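Local coordinates for hypoxanthine-guanine-xanthine phosphoribosyltransferase (Tritrichomonas foetus, PDB 1HGX), which salvages host purines by converting hypoxanthine, guanine or xanthine, together with 5-phospho-alpha-D-ribose 1-diphosphate, into IMP, GMP or XMP, at residues V98-D103 / A124-C129. Numbering follows the deposited sequence.
Sequences VLVVED and ASLKVC. With 5GP (guanosine-5'-monophosphate), chain C.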
# COMPACT_ATOMS: atom_id res chain seq x y z
N VAL A 98 7.17 8.05 15.56
CA VAL A 98 6.05 7.69 14.71
C VAL A 98 5.58 8.79 13.77
O VAL A 98 5.41 9.95 14.17
CB VAL A 98 4.81 7.30 15.58
CG1 VAL A 98 3.61 6.94 14.71
CG2 VAL A 98 5.15 6.16 16.53
N LEU A 99 5.34 8.40 12.52
CA LEU A 99 4.81 9.33 11.51
C LEU A 99 3.49 8.74 11.00
O LEU A 99 3.42 7.55 10.67
CB LEU A 99 5.77 9.49 10.33
CG LEU A 99 5.24 10.43 9.24
CD1 LEU A 99 5.21 11.86 9.74
CD2 LEU A 99 6.09 10.32 7.99
N VAL A 100 2.45 9.57 10.96
CA VAL A 100 1.16 9.13 10.47
C VAL A 100 1.02 9.67 9.05
O VAL A 100 1.17 10.88 8.83
CB VAL A 100 0.00 9.68 11.36
CG1 VAL A 100 -1.35 9.28 10.78
CG2 VAL A 100 0.14 9.14 12.78
N VAL A 101 0.78 8.78 8.10
CA VAL A 101 0.63 9.17 6.70
C VAL A 101 -0.84 9.05 6.31
O VAL A 101 -1.40 7.94 6.23
CB VAL A 101 1.52 8.31 5.76
CG1 VAL A 101 1.36 8.78 4.31
CG2 VAL A 101 2.99 8.40 6.19
N GLU A 102 -1.44 10.20 6.05
CA GLU A 102 -2.85 10.31 5.71
C GLU A 102 -3.07 10.88 4.31
O GLU A 102 -2.16 11.47 3.72
CB GLU A 102 -3.54 11.20 6.78
CG GLU A 102 -5.03 11.49 6.57
CD GLU A 102 -5.91 10.24 6.64
OE1 GLU A 102 -5.80 9.35 5.78
OE2 GLU A 102 -6.75 10.17 7.57
N ASP A 103 -4.26 10.65 3.76
CA ASP A 103 -4.60 11.15 2.43
C ASP A 103 -5.09 12.61 2.40
O ASP A 103 -4.52 13.44 1.70
CB ASP A 103 -5.55 10.20 1.67
CG ASP A 103 -6.81 9.79 2.46
OD1 ASP A 103 -7.15 10.38 3.50
OD2 ASP A 103 -7.49 8.85 2.00
N ALA A 124 7.91 8.25 21.18
CA ALA A 124 8.97 9.21 21.45
C ALA A 124 8.60 10.52 20.76
O ALA A 124 8.86 11.60 21.28
CB ALA A 124 10.30 8.70 20.93
N SER A 125 8.02 10.42 19.58
CA SER A 125 7.59 11.60 18.85
C SER A 125 6.44 11.15 17.97
O SER A 125 6.33 9.98 17.63
CB SER A 125 8.73 12.22 18.03
OG SER A 125 9.24 11.34 17.05
N LEU A 126 5.59 12.09 17.60
CA LEU A 126 4.43 11.78 16.80
C LEU A 126 4.16 12.97 15.88
O LEU A 126 3.95 14.09 16.36
CB LEU A 126 3.24 11.51 17.73
CG LEU A 126 1.85 11.27 17.14
CD1 LEU A 126 1.87 10.14 16.14
CD2 LEU A 126 0.89 10.97 18.27
N LYS A 127 4.25 12.73 14.58
CA LYS A 127 4.02 13.75 13.56
C LYS A 127 3.05 13.27 12.49
O LYS A 127 2.81 12.07 12.34
CB LYS A 127 5.34 14.16 12.91
CG LYS A 127 6.27 14.89 13.84
CD LYS A 127 7.51 15.37 13.12
CE LYS A 127 8.40 16.12 14.08
NZ LYS A 127 9.65 16.63 13.44
N VAL A 128 2.52 14.22 11.74
CA VAL A 128 1.54 13.93 10.71
C VAL A 128 2.01 14.40 9.35
O VAL A 128 2.53 15.51 9.22
CB VAL A 128 0.17 14.63 11.03
CG1 VAL A 128 -0.83 14.46 9.86
CG2 VAL A 128 -0.43 14.05 12.28
N CYS A 129 1.81 13.54 8.36
CA CYS A 129 2.15 13.83 6.97
C CYS A 129 0.89 13.54 6.15
O CYS A 129 0.43 12.41 6.09
CB CYS A 129 3.30 12.93 6.49
SG CYS A 129 3.68 13.14 4.73
P 5GP C . -12.27 14.68 8.59
O1P 5GP C . -11.00 15.43 8.53
O2P 5GP C . -12.36 13.81 9.77
O3P 5GP C . -13.43 15.57 8.38
O5' 5GP C . -12.31 13.83 7.28
C5' 5GP C . -11.20 13.20 6.67
C4' 5GP C . -11.64 11.87 6.19
O4' 5GP C . -12.62 11.93 5.14
C3' 5GP C . -10.49 11.07 5.66
O3' 5GP C . -10.87 9.71 5.84
C2' 5GP C . -10.58 11.41 4.22
O2' 5GP C . -9.97 10.40 3.44
C1' 5GP C . -12.07 11.52 3.89
N9 5GP C . -12.30 12.63 2.88
C8 5GP C . -12.35 13.99 3.15
N7 5GP C . -12.50 14.74 2.09
C5 5GP C . -12.52 13.85 1.02
C6 5GP C . -12.54 14.12 -0.39
O6 5GP C . -12.70 15.21 -0.94
N1 5GP C . -12.35 12.98 -1.16
C2 5GP C . -12.18 11.70 -0.64
N2 5GP C . -12.13 10.70 -1.52
N3 5GP C . -12.20 11.43 0.69
C4 5GP C . -12.34 12.55 1.47
O HOH W 1 7.86 11.55 14.61
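The peptide plane joining K127 to V128 is covered on one face by CD1 of L99, which lies 3.5 Å from O of K127 and nearly as close to the carbonyl carbon. CB and CG2 of V100 meet the oxygen edge, slightly to the other side of the plane. N of V100 reaches the oxygen at 2.9 Å, tilted 16° from the carbonyl plane. L99 gains its place by carrying CG anti to its backbone N (chi1 179°) and turning CD1 toward the neighbouring strand, where it also meets CB of C129.

Five backbone hydrogen bonds knit the two strands in parallel register, with V98 opposite L126 and V101 opposite C129; N of C129 meets O of V100 at 2.8 Å. O of V98 is held twice, by N of K127 at 3.0 Å and by a water that donates at 3.0 Å. This water is also hydrogen-bonded to OG of S125, whose stronger partner is H97.

V98, V100, L126 and V128 share one face, where CD1 of L126 lies 3.9 Å from CG2 of V100; helix 109-119, the crossover of this beta-alpha-beta unit, packs on V100, L126 and V128. L99 points to the other face, packing on helix 17-35.

Beyond the last bond between the segments, N of E102 to O of C129, OE1 of E102 accepts N of D103 at 2.9 Å through its anti lone pair, and OD1 of D103 takes the O2' hydroxyl of GMP at 2.8 Å. Five backbone hydrogen bonds and apolar packing thus lead the strand to the corner at D103, where the GMP-binding residues 102-110 continue; the bond from N of D103 is consistent with E102 steadying the backbone there, although OD1 of D103 lies close to the same OE1.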